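Local coordinates for protein oxidoreductase, zinc-binding dehydrogenase family (Myxococcus xanthus, PDB 5K1S) that binds zinc and acts as a medium-chain reductase in an alternative route of de novo isovaleryl coenzyme A biosynthesis, at residues V21-F26 and I62-N67; P38-G43 and F141-V146; L48-A53 and A82-E87; A101-R106 and G147-V152; Q105-G110 and R128-E133. All blocks are in the same frame, centred on the assembly; numbering follows the deposited sequence. Where two conformers were deposited one is given.

Contact 1 (V21-F26 and I62-N67); sequences VVLRSF and INRRGN
The backbones come closest at Phe26 and Arg65, whose CA atoms are 4.9 Å apart, where the loop after strand 17-23 passes the C-terminal end of helix 58-64. Phe26 carries most of the contact. Gly66 CA lies over one face of its ring, 3.6 Å from the ring centroid and displaced toward the rim. This is a CH-pi contact. The carbonyl of Arg64 meets the same ring differently: Arg64 O sits at the ring edge, in the ring plane, 3.3 Å from Phe26 CD1. The same oxygen makes a CA-H...O contact with Phe26 CA at 3.3 Å. Phe26 CG stands anti to its own carbonyl carbon (chi1 -59°), which turns the ring toward the helix end.

Leu23 adds a second patch. Its CD2 branch rests 3.7 Å from Arg64 O. Its CD1 branch is 4.0 Å from Arg64 CG, and the two side chains cross at about a right angle. The Arg64 chain then bends at chi3, and its polar end serves other partners. Its NE bonds to His343 and its NH2 pairs with Glu347, which Arg65 also reaches.

Gly66 N bonds back to Asn63 O at 3.0 Å, and Asn67 N to Ile62 O at 3.3 Å. The Phe26 ring lies on this turn. With the positive phi of Gly66, the two bonds make a Schellman motif, a common end of an alpha helix.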
# COMPACT_ATOMS: atom_id res chain seq x y z
N VAL A 21 -30.61 -4.64 25.23
CA VAL A 21 -30.34 -3.21 25.33
C VAL A 21 -30.76 -2.55 24.03
O VAL A 21 -30.27 -2.91 22.95
CB VAL A 21 -28.87 -2.94 25.65
CG1 VAL A 21 -28.55 -1.46 25.58
CG2 VAL A 21 -28.52 -3.49 27.02
N VAL A 22 -31.67 -1.58 24.12
CA VAL A 22 -32.23 -0.91 22.95
C VAL A 22 -31.79 0.55 22.97
O VAL A 22 -31.70 1.17 24.04
CB VAL A 22 -33.76 -1.02 22.91
CG1 VAL A 22 -34.30 -0.45 21.61
CG2 VAL A 22 -34.19 -2.47 23.08
N LEU A 23 -31.52 1.08 21.79
CA LEU A 23 -31.17 2.49 21.60
C LEU A 23 -32.28 3.12 20.77
O LEU A 23 -32.40 2.84 19.57
CB LEU A 23 -29.81 2.63 20.91
CG LEU A 23 -29.32 4.06 20.68
CD1 LEU A 23 -28.90 4.70 21.99
CD2 LEU A 23 -28.19 4.07 19.67
N ARG A 24 -33.08 3.98 21.40
CA ARG A 24 -34.20 4.62 20.72
C ARG A 24 -33.89 6.04 20.27
O ARG A 24 -34.70 6.63 19.54
CB ARG A 24 -35.43 4.62 21.63
CG ARG A 24 -35.84 3.22 22.06
CD ARG A 24 -37.25 3.16 22.62
NE ARG A 24 -37.69 1.77 22.76
CZ ARG A 24 -38.23 1.05 21.78
NH1 ARG A 24 -38.41 1.57 20.58
NH2 ARG A 24 -38.60 -0.21 22.01
N SER A 25 -32.75 6.61 20.67
CA SER A 25 -32.31 7.90 20.15
C SER A 25 -30.80 7.97 20.26
O SER A 25 -30.24 7.72 21.33
CB SER A 25 -32.97 9.06 20.90
OG SER A 25 -32.52 9.13 22.25
N PHE A 26 -30.14 8.31 19.15
CA PHE A 26 -28.70 8.47 19.17
C PHE A 26 -28.31 9.59 20.14
O PHE A 26 -29.01 10.59 20.26
CB PHE A 26 -28.18 8.79 17.77
CG PHE A 26 -28.49 7.73 16.75
CD1 PHE A 26 -27.90 6.48 16.82
CD2 PHE A 26 -29.37 8.00 15.71
CE1 PHE A 26 -28.18 5.51 15.88
CE2 PHE A 26 -29.65 7.03 14.77
CZ PHE A 26 -29.06 5.78 14.85
N ILE A 62 -19.24 5.00 18.37
CA ILE A 62 -19.54 5.81 17.19
C ILE A 62 -20.94 5.51 16.70
O ILE A 62 -21.72 6.42 16.39
CB ILE A 62 -18.49 5.55 16.10
CG1 ILE A 62 -17.07 5.80 16.63
CG2 ILE A 62 -18.74 6.45 14.89
CD1 ILE A 62 -15.97 5.33 15.70
N ASN A 63 -21.29 4.23 16.64
CA ASN A 63 -22.63 3.83 16.22
C ASN A 63 -23.69 4.46 17.11
O ASN A 63 -24.70 4.99 16.62
CB ASN A 63 -22.74 2.30 16.24
CG ASN A 63 -23.99 1.78 15.56
OD1 ASN A 63 -24.66 2.50 14.82
ND2 ASN A 63 -24.30 0.52 15.79
N ARG A 64 -23.48 4.42 18.43
CA ARG A 64 -24.48 4.95 19.36
C ARG A 64 -24.73 6.43 19.14
O ARG A 64 -25.85 6.91 19.36
CB ARG A 64 -24.04 4.70 20.80
CG ARG A 64 -24.94 5.36 21.83
CD ARG A 64 -24.50 5.08 23.25
NE ARG A 64 -23.10 5.42 23.49
CZ ARG A 64 -22.63 6.66 23.53
NH1 ARG A 64 -23.43 7.70 23.33
NH2 ARG A 64 -21.34 6.86 23.77
N ARG A 65 -23.71 7.18 18.71
CA ARG A 65 -23.84 8.62 18.52
C ARG A 65 -24.57 8.99 17.24
O ARG A 65 -24.77 10.19 16.99
CB ARG A 65 -22.46 9.28 18.53
CG ARG A 65 -21.78 9.29 19.89
CD ARG A 65 -20.37 9.85 19.81
NE ARG A 65 -19.69 9.79 21.10
CZ ARG A 65 -18.37 9.85 21.26
NH1 ARG A 65 -17.57 9.98 20.20
NH2 ARG A 65 -17.85 9.79 22.47
N GLY A 66 -24.96 8.01 16.42
CA GLY A 66 -25.58 8.30 15.15
C GLY A 66 -24.61 8.56 14.02
O GLY A 66 -25.03 8.97 12.94
N ASN A 67 -23.31 8.34 14.24
CA ASN A 67 -22.29 8.63 13.24
C ASN A 67 -22.05 7.47 12.28
O ASN A 67 -21.10 7.53 11.49
CB ASN A 67 -20.99 9.03 13.94
CG ASN A 67 -21.10 10.36 14.66
OD1 ASN A 67 -21.79 11.27 14.20
ND2 ASN A 67 -20.43 10.49 15.80

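Contact 2 (P38-G43 and F141-V146); sequences PMPRPG and FMVAPV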
# COMPACT_ATOMS: atom_id res chain seq x y z
N PRO A 38 -39.34 -8.69 21.22
CA PRO A 38 -39.64 -10.00 20.65
C PRO A 38 -38.39 -10.64 20.08
O PRO A 38 -37.52 -9.97 19.53
CB PRO A 38 -40.66 -9.69 19.54
CG PRO A 38 -41.15 -8.31 19.83
CD PRO A 38 -40.02 -7.60 20.49
N MET A 39 -38.30 -11.96 20.22
CA MET A 39 -37.16 -12.68 19.67
C MET A 39 -37.19 -12.63 18.15
O MET A 39 -38.26 -12.65 17.54
CB MET A 39 -37.16 -14.13 20.13
CG MET A 39 -36.72 -14.34 21.56
SD MET A 39 -36.31 -16.07 21.87
CE MET A 39 -36.53 -16.14 23.64
N PRO A 40 -36.03 -12.58 17.50
CA PRO A 40 -35.99 -12.69 16.05
C PRO A 40 -36.16 -14.14 15.60
O PRO A 40 -35.91 -15.08 16.35
CB PRO A 40 -34.60 -12.16 15.69
CG PRO A 40 -33.77 -12.52 16.87
CD PRO A 40 -34.68 -12.38 18.07
N ARG A 41 -36.59 -14.28 14.35
CA ARG A 41 -36.83 -15.59 13.76
C ARG A 41 -35.84 -15.85 12.64
O ARG A 41 -35.74 -15.03 11.72
CB ARG A 41 -38.27 -15.68 13.22
CG ARG A 41 -39.35 -15.55 14.29
CD ARG A 41 -39.21 -16.62 15.35
NE ARG A 41 -39.11 -17.96 14.76
CZ ARG A 41 -38.67 -19.03 15.39
NH1 ARG A 41 -38.27 -18.95 16.66
NH2 ARG A 41 -38.62 -20.20 14.76
N PRO A 42 -35.11 -16.96 12.66
CA PRO A 42 -34.17 -17.24 11.57
C PRO A 42 -34.88 -17.73 10.32
O PRO A 42 -35.77 -18.58 10.38
CB PRO A 42 -33.26 -18.33 12.16
CG PRO A 42 -34.15 -19.06 13.10
CD PRO A 42 -35.09 -18.03 13.68
N GLY A 43 -34.48 -17.18 9.18
CA GLY A 43 -35.00 -17.58 7.90
C GLY A 43 -34.03 -18.45 7.13
O GLY A 43 -33.07 -19.01 7.69
N PHE A 141 -30.38 -12.89 22.32
CA PHE A 141 -30.47 -13.66 21.10
C PHE A 141 -30.21 -12.75 19.91
O PHE A 141 -30.29 -11.53 20.01
CB PHE A 141 -31.84 -14.33 20.93
CG PHE A 141 -32.23 -15.22 22.07
CD1 PHE A 141 -32.87 -14.71 23.19
CD2 PHE A 141 -31.98 -16.59 22.02
CE1 PHE A 141 -33.23 -15.53 24.24
CE2 PHE A 141 -32.35 -17.41 23.07
CZ PHE A 141 -32.97 -16.88 24.18
N MET A 142 -29.91 -13.37 18.77
CA MET A 142 -29.71 -12.64 17.53
C MET A 142 -29.69 -13.63 16.38
O MET A 142 -29.23 -14.76 16.52
CB MET A 142 -28.40 -11.83 17.55
CG MET A 142 -27.14 -12.69 17.55
SD MET A 142 -25.63 -11.71 17.71
CE MET A 142 -25.65 -10.78 16.18
N VAL A 143 -30.21 -13.19 15.24
CA VAL A 143 -30.15 -13.97 14.01
C VAL A 143 -28.87 -13.61 13.28
O VAL A 143 -28.40 -12.47 13.32
CB VAL A 143 -31.40 -13.73 13.14
CG1 VAL A 143 -31.20 -14.24 11.72
CG2 VAL A 143 -32.60 -14.41 13.77
N ALA A 144 -28.30 -14.59 12.59
CA ALA A 144 -27.04 -14.39 11.89
C ALA A 144 -27.00 -15.24 10.62
O ALA A 144 -27.16 -16.47 10.70
CB ALA A 144 -25.86 -14.75 12.79
N PRO A 145 -26.80 -14.65 9.45
CA PRO A 145 -26.53 -15.47 8.26
C PRO A 145 -25.30 -16.33 8.49
O PRO A 145 -24.31 -15.89 9.08
CB PRO A 145 -26.31 -14.44 7.15
CG PRO A 145 -26.95 -13.19 7.65
CD PRO A 145 -26.80 -13.21 9.13
N VAL A 146 -25.37 -17.59 8.05
CA VAL A 146 -24.25 -18.50 8.28
C VAL A 146 -22.97 -17.92 7.71
O VAL A 146 -21.87 -18.22 8.20
CB VAL A 146 -24.56 -19.89 7.70
CG1 VAL A 146 -25.75 -20.52 8.44
CG2 VAL A 146 -24.83 -19.82 6.20
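Met39 lies over the ring of Phe141. Its SD is 3.9 Å from the ring centroid and only 11° off the ring normal, so the sulfur sits above the middle of the ring. This is a Met-aromatic contact. The methyl group goes further, with Met39 CE 3.4 Å from Phe141 CE1. The Met39 chain is extended beyond CG (chi2 -164°), which carries the sulfur over the ring and the methyl toward CE1.

The second cluster gathers round one branch of Val143. Pro40 CB is 3.6 Å from Val143 CG2, and the two side chains run antiparallel alongside each other. The same CG2 is 3.7 Å from Arg41 C and 3.7 Å from Pro42 N, so it also rests on the backbone of the proline-rich segment. Val143 CG1 is anti to the backbone N (chi1 166°), which turns CG2 to this segment. Pro40 CG also approaches the strand backbone, 4.1 Å from Met142 CA.

Arg41 points its CB away from the strand. Its NH2 forms a salt bridge with Glu87, and its NH1 bonds to Gln15. Met18 of strand 17-23 touches Met39, Pro40 and Phe141 alike. Strand 141-145 itself is held by backbone bonds of Met142 to Leu49 and of Ala144 to Val47.

Segment 38-43 thus lies along the strand without pairing with it. Pro38, Pro40 and Pro42 have no N-H to donate. The two segments meet through apolar side chains, a sulfur and the backbone of the proline-rich segment, so this surface contact probably rests mainly on shape and dispersion.

Contact 3 (L48-A53 and A82-E87); sequences LLRVHA and AGEVIE
Ala82 O accepts two backbone bonds, from His52 N at 3.0 Å and from Ala53 N at 3.3 Å. Two residues facing one make this a classic beta bulge. Ala82 N returns a bond to Ala53 O at 2.9 Å.

Beyond the bulge the strands pair antiparallel. Arg50 and Glu84 form a hydrogen-bonded pair: Arg50 N is 2.7 Å from Glu84 O, and Glu84 N bonds back to Arg50 O. Their side chains run alongside each other in the same direction. Glu84 CG is anti to the backbone N (chi1 178°) and the chain stays extended, which carries OE1 to Arg50 NH1 and near His52 NE2. The salt bridge from Arg50 NH1 to Glu84 OE1 is long, 3.4 Å, with the oxygen at the guanidinium edge. The His52 ring is nearly coplanar with this carboxylate, and Arg50 CD lies over one ring face.

A second bulge shifts the register between Leu48 and Leu49. Leu48 CD2 packs on Ile86 CD1 at 3.6 Å. Leu49 CD2 meets Val85 CG2 at 3.8 Å.

In the GroES-like domain, strand 46-56 pairs here with 80-88 on one edge and 141-145 on the other. Trp158 of helix 158-161 stacks on His52 and touches Ala82, while Leu49 packs on strand 100-103.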
# COMPACT_ATOMS: atom_id res chain seq x y z
N LEU A 48 -30.33 -18.80 14.49
CA LEU A 48 -30.69 -18.11 15.72
C LEU A 48 -29.66 -18.44 16.79
O LEU A 48 -29.43 -19.61 17.10
CB LEU A 48 -32.09 -18.52 16.18
CG LEU A 48 -32.57 -17.89 17.49
CD1 LEU A 48 -32.62 -16.37 17.39
CD2 LEU A 48 -33.93 -18.43 17.89
N LEU A 49 -29.04 -17.40 17.35
CA LEU A 49 -27.98 -17.55 18.33
C LEU A 49 -28.48 -17.18 19.72
O LEU A 49 -29.30 -16.28 19.89
CB LEU A 49 -26.78 -16.68 17.98
CG LEU A 49 -25.87 -17.16 16.85
CD1 LEU A 49 -24.83 -16.09 16.54
CD2 LEU A 49 -25.18 -18.47 17.22
N ARG A 50 -27.96 -17.90 20.71
CA ARG A 50 -28.19 -17.59 22.12
C ARG A 50 -26.92 -16.91 22.62
O ARG A 50 -25.93 -17.57 22.92
CB ARG A 50 -28.52 -18.85 22.91
CG ARG A 50 -29.23 -18.60 24.23
CD ARG A 50 -28.27 -18.26 25.36
NE ARG A 50 -28.74 -18.79 26.64
CZ ARG A 50 -28.47 -20.01 27.09
NH1 ARG A 50 -27.72 -20.85 26.38
NH2 ARG A 50 -28.94 -20.39 28.27
N VAL A 51 -26.96 -15.58 22.69
CA VAL A 51 -25.76 -14.80 22.95
C VAL A 51 -25.34 -15.00 24.40
O VAL A 51 -26.09 -14.71 25.33
CB VAL A 51 -25.99 -13.32 22.64
CG1 VAL A 51 -24.69 -12.53 22.80
CG2 VAL A 51 -26.56 -13.14 21.24
N HIS A 52 -24.12 -15.51 24.59
CA HIS A 52 -23.53 -15.63 25.92
C HIS A 52 -22.64 -14.45 26.27
O HIS A 52 -22.40 -14.21 27.46
CB HIS A 52 -22.72 -16.92 26.03
CG HIS A 52 -23.56 -18.16 26.09
ND1 HIS A 52 -24.02 -18.68 27.28
CD2 HIS A 52 -24.02 -18.97 25.12
CE1 HIS A 52 -24.73 -19.77 27.03
NE2 HIS A 52 -24.74 -19.97 25.72
N ALA A 53 -22.15 -13.72 25.27
CA ALA A 53 -21.28 -12.58 25.51
C ALA A 53 -21.19 -11.76 24.23
O ALA A 53 -21.29 -12.30 23.13
CB ALA A 53 -19.88 -13.03 25.96
N ALA A 82 -20.62 -13.76 20.73
CA ALA A 82 -20.34 -15.19 20.74
C ALA A 82 -21.50 -15.88 21.44
O ALA A 82 -21.90 -15.47 22.54
CB ALA A 82 -19.02 -15.49 21.46
N GLY A 83 -22.03 -16.92 20.82
CA GLY A 83 -23.21 -17.57 21.35
C GLY A 83 -23.35 -19.00 20.88
O GLY A 83 -22.41 -19.61 20.38
N GLU A 84 -24.57 -19.52 21.04
CA GLU A 84 -24.87 -20.92 20.81
C GLU A 84 -26.04 -21.04 19.85
O GLU A 84 -27.06 -20.37 20.03
CB GLU A 84 -25.20 -21.62 22.14
CG GLU A 84 -25.57 -23.09 22.01
CD GLU A 84 -25.97 -23.70 23.34
OE1 GLU A 84 -25.97 -22.96 24.35
OE2 GLU A 84 -26.28 -24.91 23.37
N VAL A 85 -25.88 -21.88 18.83
CA VAL A 85 -26.94 -22.11 17.86
C VAL A 85 -28.06 -22.89 18.54
O VAL A 85 -27.88 -24.06 18.90
CB VAL A 85 -26.42 -22.86 16.63
CG1 VAL A 85 -27.54 -23.14 15.64
CG2 VAL A 85 -25.30 -22.06 15.96
N ILE A 86 -29.22 -22.25 18.72
CA ILE A 86 -30.39 -22.92 19.28
C ILE A 86 -31.43 -23.26 18.23
O ILE A 86 -32.34 -24.05 18.51
CB ILE A 86 -31.04 -22.09 20.40
CG1 ILE A 86 -31.58 -20.76 19.84
CG2 ILE A 86 -30.04 -21.83 21.52
CD1 ILE A 86 -32.52 -20.05 20.79
N GLU A 87 -31.32 -22.68 17.03
CA GLU A 87 -32.27 -22.97 15.96
C GLU A 87 -31.61 -22.62 14.64
O GLU A 87 -30.85 -21.66 14.56
CB GLU A 87 -33.57 -22.18 16.14
CG GLU A 87 -34.60 -22.43 15.05
CD GLU A 87 -35.81 -21.54 15.19
OE1 GLU A 87 -35.84 -20.72 16.14
OE2 GLU A 87 -36.74 -21.65 14.36

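Contact 4 (A101-R106 and G147-V152); sequences AATLQR and GGLGRV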
# COMPACT_ATOMS: atom_id res chain seq x y z
N ALA A 101 -20.66 -20.40 17.95
CA ALA A 101 -20.39 -19.46 16.88
C ALA A 101 -19.99 -18.09 17.44
O ALA A 101 -20.27 -17.77 18.60
CB ALA A 101 -21.60 -19.30 15.95
N ALA A 102 -19.35 -17.30 16.58
CA ALA A 102 -18.99 -15.92 16.90
C ALA A 102 -19.16 -15.08 15.64
O ALA A 102 -18.70 -15.48 14.57
CB ALA A 102 -17.56 -15.81 17.42
N THR A 103 -19.82 -13.93 15.78
CA THR A 103 -20.16 -13.11 14.63
C THR A 103 -18.96 -12.32 14.13
O THR A 103 -18.09 -11.92 14.90
CB THR A 103 -21.29 -12.14 14.98
OG1 THR A 103 -20.89 -11.32 16.08
CG2 THR A 103 -22.57 -12.89 15.34
N LEU A 104 -18.92 -12.11 12.81
CA LEU A 104 -17.98 -11.18 12.21
C LEU A 104 -18.45 -9.75 12.45
O LEU A 104 -19.45 -9.50 13.12
CB LEU A 104 -17.84 -11.46 10.71
CG LEU A 104 -17.09 -12.73 10.28
CD1 LEU A 104 -17.28 -12.96 8.79
CD2 LEU A 104 -15.62 -12.62 10.61
N GLN A 105 -17.72 -8.79 11.88
CA GLN A 105 -18.15 -7.40 11.94
C GLN A 105 -19.21 -7.11 10.88
O GLN A 105 -20.26 -6.54 11.19
CB GLN A 105 -16.95 -6.48 11.78
CG GLN A 105 -15.91 -6.63 12.88
CD GLN A 105 -14.50 -6.87 12.36
OE1 GLN A 105 -14.29 -7.07 11.16
NE2 GLN A 105 -13.53 -6.85 13.26
N ARG A 106 -18.94 -7.50 9.64
CA ARG A 106 -19.82 -7.21 8.52
C ARG A 106 -20.02 -8.47 7.68
O ARG A 106 -19.29 -9.45 7.80
CB ARG A 106 -19.26 -6.09 7.64
CG ARG A 106 -17.89 -6.41 7.04
CD ARG A 106 -17.39 -5.30 6.13
NE ARG A 106 -18.17 -5.19 4.90
CZ ARG A 106 -18.05 -6.01 3.86
NH1 ARG A 106 -17.19 -7.02 3.90
NH2 ARG A 106 -18.79 -5.83 2.78
N GLY A 147 -23.07 -17.08 6.68
CA GLY A 147 -21.90 -16.49 6.07
C GLY A 147 -21.13 -15.54 6.96
O GLY A 147 -19.99 -15.20 6.63
N GLY A 148 -21.72 -15.10 8.07
CA GLY A 148 -21.05 -14.17 8.96
C GLY A 148 -20.71 -14.75 10.32
O GLY A 148 -20.57 -14.00 11.30
N LEU A 149 -20.56 -16.07 10.40
CA LEU A 149 -20.29 -16.75 11.67
C LEU A 149 -18.93 -17.44 11.63
O LEU A 149 -18.53 -17.98 10.60
CB LEU A 149 -21.38 -17.80 11.97
CG LEU A 149 -22.78 -17.28 12.29
CD1 LEU A 149 -23.71 -18.45 12.58
CD2 LEU A 149 -22.76 -16.31 13.47
N GLY A 150 -18.24 -17.39 12.77
CA GLY A 150 -17.02 -18.15 12.96
C GLY A 150 -17.23 -19.20 14.04
O GLY A 150 -18.12 -19.05 14.88
N ARG A 151 -16.43 -20.26 14.03
CA ARG A 151 -16.63 -21.40 14.92
C ARG A 151 -15.76 -21.27 16.16
O ARG A 151 -14.54 -21.09 16.06
CB ARG A 151 -16.33 -22.71 14.19
CG ARG A 151 -17.24 -22.93 13.00
CD ARG A 151 -17.14 -24.33 12.45
NE ARG A 151 -18.20 -24.60 11.48
CZ ARG A 151 -19.43 -24.98 11.81
NH1 ARG A 151 -19.77 -25.16 13.08
NH2 ARG A 151 -20.33 -25.19 10.85
N VAL A 152 -16.38 -21.37 17.33
CA VAL A 152 -15.70 -21.22 18.61
C VAL A 152 -15.31 -22.61 19.10
O VAL A 152 -16.21 -23.44 19.33
CB VAL A 152 -16.58 -20.50 19.63
CG1 VAL A 152 -15.84 -20.34 20.96
CG2 VAL A 152 -17.03 -19.15 19.09
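Ala102 and Gly150 form the hydrogen-bonded pair of a short antiparallel strand pairing, which joins strands 100-103 and 149-151 in the sheet of the GroES-like domain. Ala102 N bonds to Gly150 O at 2.7 Å, and Gly150 N returns a bond to Ala102 O. Past the last bridge, Leu104 N bonds to Gly148 O at 2.9 Å.

Weaker CA-H...O contacts accompany these bonds. Ala101 CA faces Gly150 O, and Thr103 CA is 3.5 Å from Gly148 O.

Apolar contacts lie on both faces of the sheet. On the face of Ala101 and Thr103, Leu149 CD2 fits between them, 4.1 Å from Ala101 CB and 3.9 Å from Thr103 CG2. Leu49 of strand 46-56 packs on all three. On the other face, Ala102 CB meets Val152 CG2 at 3.8 Å, and Leu318 of helix 311-323 touches both residues.

Polar links lead toward a zinc site. Thr103 OG1 sits between its backbone N and carbonyl carbon (chi1 58°) and bonds to Ala81 N and to the carbonyl of the zinc ligand His79. Thr103 CG2 is thereby left to face Leu149 CD2.

Contact 5 (Q105-G110 and R128-E133); sequences QRMSCG and RFFGEE. With ZN (zinc ion), chain E.
Arg106 sets its aliphatic part, not its charge, on the Phe129 ring. Arg106 CB is 3.5 Å from the ring centroid and 7° off the ring normal, a CH-pi contact over the centre of the face. Arg106 CD follows at 3.7 Å from Phe129 CZ. The guanidinium plane is turned 67° from the ring, so the two do not stack. The chain bends at chi3, and Arg106 NH1 bonds to the carbonyl of Asn120.

Two backbone bonds flank this contact. Phe130 N bonds to Gln105 O at 3.0 Å, and Met107 N bonds to Arg128 O at 2.7 Å. They form a single bridge at Arg106 and Phe129. Gln105 O also lies at the edge of the Phe130 ring, in its plane. Met107 SD approaches that ring obliquely, 4.1 Å from Phe130 CE1, as a Met-aromatic contact. A type II turn from Phe129 to Glu132 then reverses the chain.

Further along, Cys109 SG binds a zinc ion at 2.3 Å. Cys112, Cys115 and Cys123 complete this site, consistent with the structural zinc lobe of medium-chain dehydrogenases, while the Gln105 side chain is about 4 Å from another zinc ion, held by Cys57, His79 and Cys166.

The bridge closes the base of the excursion that carries helix 113-116, with Gln105 packed on helix 165-178 and Phe130 on Met142 and Ala144 of strand 141-145.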
# COMPACT_ATOMS: atom_id res chain seq x y z
N GLN A 105 -17.72 -8.79 11.88
CA GLN A 105 -18.15 -7.40 11.94
C GLN A 105 -19.21 -7.11 10.88
O GLN A 105 -20.26 -6.54 11.19
CB GLN A 105 -16.95 -6.48 11.78
CG GLN A 105 -15.91 -6.63 12.88
CD GLN A 105 -14.50 -6.87 12.36
OE1 GLN A 105 -14.29 -7.07 11.16
NE2 GLN A 105 -13.53 -6.85 13.26
N ARG A 106 -18.94 -7.50 9.64
CA ARG A 106 -19.82 -7.21 8.52
C ARG A 106 -20.02 -8.47 7.68
O ARG A 106 -19.29 -9.45 7.80
CB ARG A 106 -19.26 -6.09 7.64
CG ARG A 106 -17.89 -6.41 7.04
CD ARG A 106 -17.39 -5.30 6.13
NE ARG A 106 -18.17 -5.19 4.90
CZ ARG A 106 -18.05 -6.01 3.86
NH1 ARG A 106 -17.19 -7.02 3.90
NH2 ARG A 106 -18.79 -5.83 2.78
N MET A 107 -21.03 -8.42 6.82
CA MET A 107 -21.36 -9.54 5.95
C MET A 107 -20.58 -9.44 4.64
O MET A 107 -19.80 -8.52 4.41
CB MET A 107 -22.87 -9.58 5.68
CG MET A 107 -23.69 -10.11 6.84
SD MET A 107 -23.18 -11.76 7.37
CE MET A 107 -23.43 -12.70 5.86
N SER A 108 -20.81 -10.42 3.77
CA SER A 108 -20.15 -10.50 2.47
C SER A 108 -20.97 -11.43 1.59
O SER A 108 -21.31 -12.53 2.02
CB SER A 108 -18.71 -11.00 2.62
OG SER A 108 -18.07 -11.11 1.37
N CYS A 109 -21.28 -10.99 0.37
CA CYS A 109 -22.20 -11.74 -0.47
C CYS A 109 -21.62 -13.11 -0.83
O CYS A 109 -22.32 -14.13 -0.74
CB CYS A 109 -22.54 -10.95 -1.73
SG CYS A 109 -21.23 -10.89 -2.97
N GLY A 110 -20.36 -13.15 -1.23
CA GLY A 110 -19.70 -14.39 -1.57
C GLY A 110 -19.70 -14.74 -3.04
O GLY A 110 -19.14 -15.78 -3.41
N ARG A 128 -23.64 -5.29 5.07
CA ARG A 128 -24.38 -5.18 6.32
C ARG A 128 -23.48 -5.50 7.50
O ARG A 128 -22.74 -6.49 7.49
CB ARG A 128 -25.58 -6.12 6.29
CG ARG A 128 -26.72 -5.64 5.40
CD ARG A 128 -27.31 -6.78 4.59
NE ARG A 128 -27.59 -7.95 5.42
CZ ARG A 128 -27.86 -9.16 4.95
NH1 ARG A 128 -27.88 -9.38 3.64
NH2 ARG A 128 -28.11 -10.16 5.78
N PHE A 129 -23.55 -4.66 8.52
CA PHE A 129 -22.81 -4.84 9.76
C PHE A 129 -23.73 -5.36 10.85
O PHE A 129 -24.93 -5.06 10.88
CB PHE A 129 -22.18 -3.52 10.22
CG PHE A 129 -20.83 -3.25 9.63
CD1 PHE A 129 -20.70 -2.80 8.33
CD2 PHE A 129 -19.68 -3.41 10.39
CE1 PHE A 129 -19.45 -2.54 7.79
CE2 PHE A 129 -18.43 -3.15 9.86
CZ PHE A 129 -18.31 -2.71 8.56
N PHE A 130 -23.17 -6.16 11.75
CA PHE A 130 -23.89 -6.54 12.96
C PHE A 130 -23.97 -5.35 13.90
O PHE A 130 -22.98 -4.64 14.12
CB PHE A 130 -23.21 -7.72 13.65
CG PHE A 130 -23.40 -9.03 12.93
CD1 PHE A 130 -22.51 -9.42 11.94
CD2 PHE A 130 -24.46 -9.86 13.25
CE1 PHE A 130 -22.69 -10.62 11.28
CE2 PHE A 130 -24.64 -11.06 12.59
CZ PHE A 130 -23.75 -11.44 11.60
N GLY A 131 -25.16 -5.12 14.46
CA GLY A 131 -25.38 -3.94 15.28
C GLY A 131 -25.73 -2.70 14.50
O GLY A 131 -25.84 -1.62 15.10
N GLU A 132 -25.91 -2.80 13.18
CA GLU A 132 -26.29 -1.66 12.36
C GLU A 132 -27.50 -2.02 11.50
O GLU A 132 -28.64 -1.94 11.97
CB GLU A 132 -25.11 -1.21 11.50
CG GLU A 132 -23.97 -0.63 12.33
CD GLU A 132 -22.68 -0.47 11.54
OE1 GLU A 132 -22.75 -0.17 10.33
OE2 GLU A 132 -21.60 -0.66 12.13
N GLU A 133 -27.28 -2.44 10.25
CA GLU A 133 -28.41 -2.79 9.39
C GLU A 133 -29.16 -4.00 9.92
O GLU A 133 -30.38 -4.11 9.72
CB GLU A 133 -27.92 -3.05 7.96
CG GLU A 133 -27.00 -1.98 7.41
CD GLU A 133 -26.98 -1.94 5.90
OE1 GLU A 133 -28.07 -2.00 5.29
OE2 GLU A 133 -25.88 -1.86 5.32
ZN ZN E . -19.11 -9.99 -2.61

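Contacts 3 and 4 lie in the mixed sheet of the GroES-like domain, and contact 2 lays a loop on its strand 141-145. The centre of contact 3 lies about 9 Å from that of contact 2 and about 11 Å from that of contact 4. Along the chain, contacts 3 and 5 are nested inside the loop closed by contact 2, whereas contact 4 crosses it. Contact 1 alternates with contacts 2 and 3 and closes before contacts 4 and 5 open. Contacts 4 and 5 share Gln105 and Arg106, where the chain leaves strand 100-103 for the four-cysteine zinc lobe. Contact 1 is centred about 17 Å from contact 5, but Asn63 probably bonds to Gly131 there. Gln105 comes near the other zinc site.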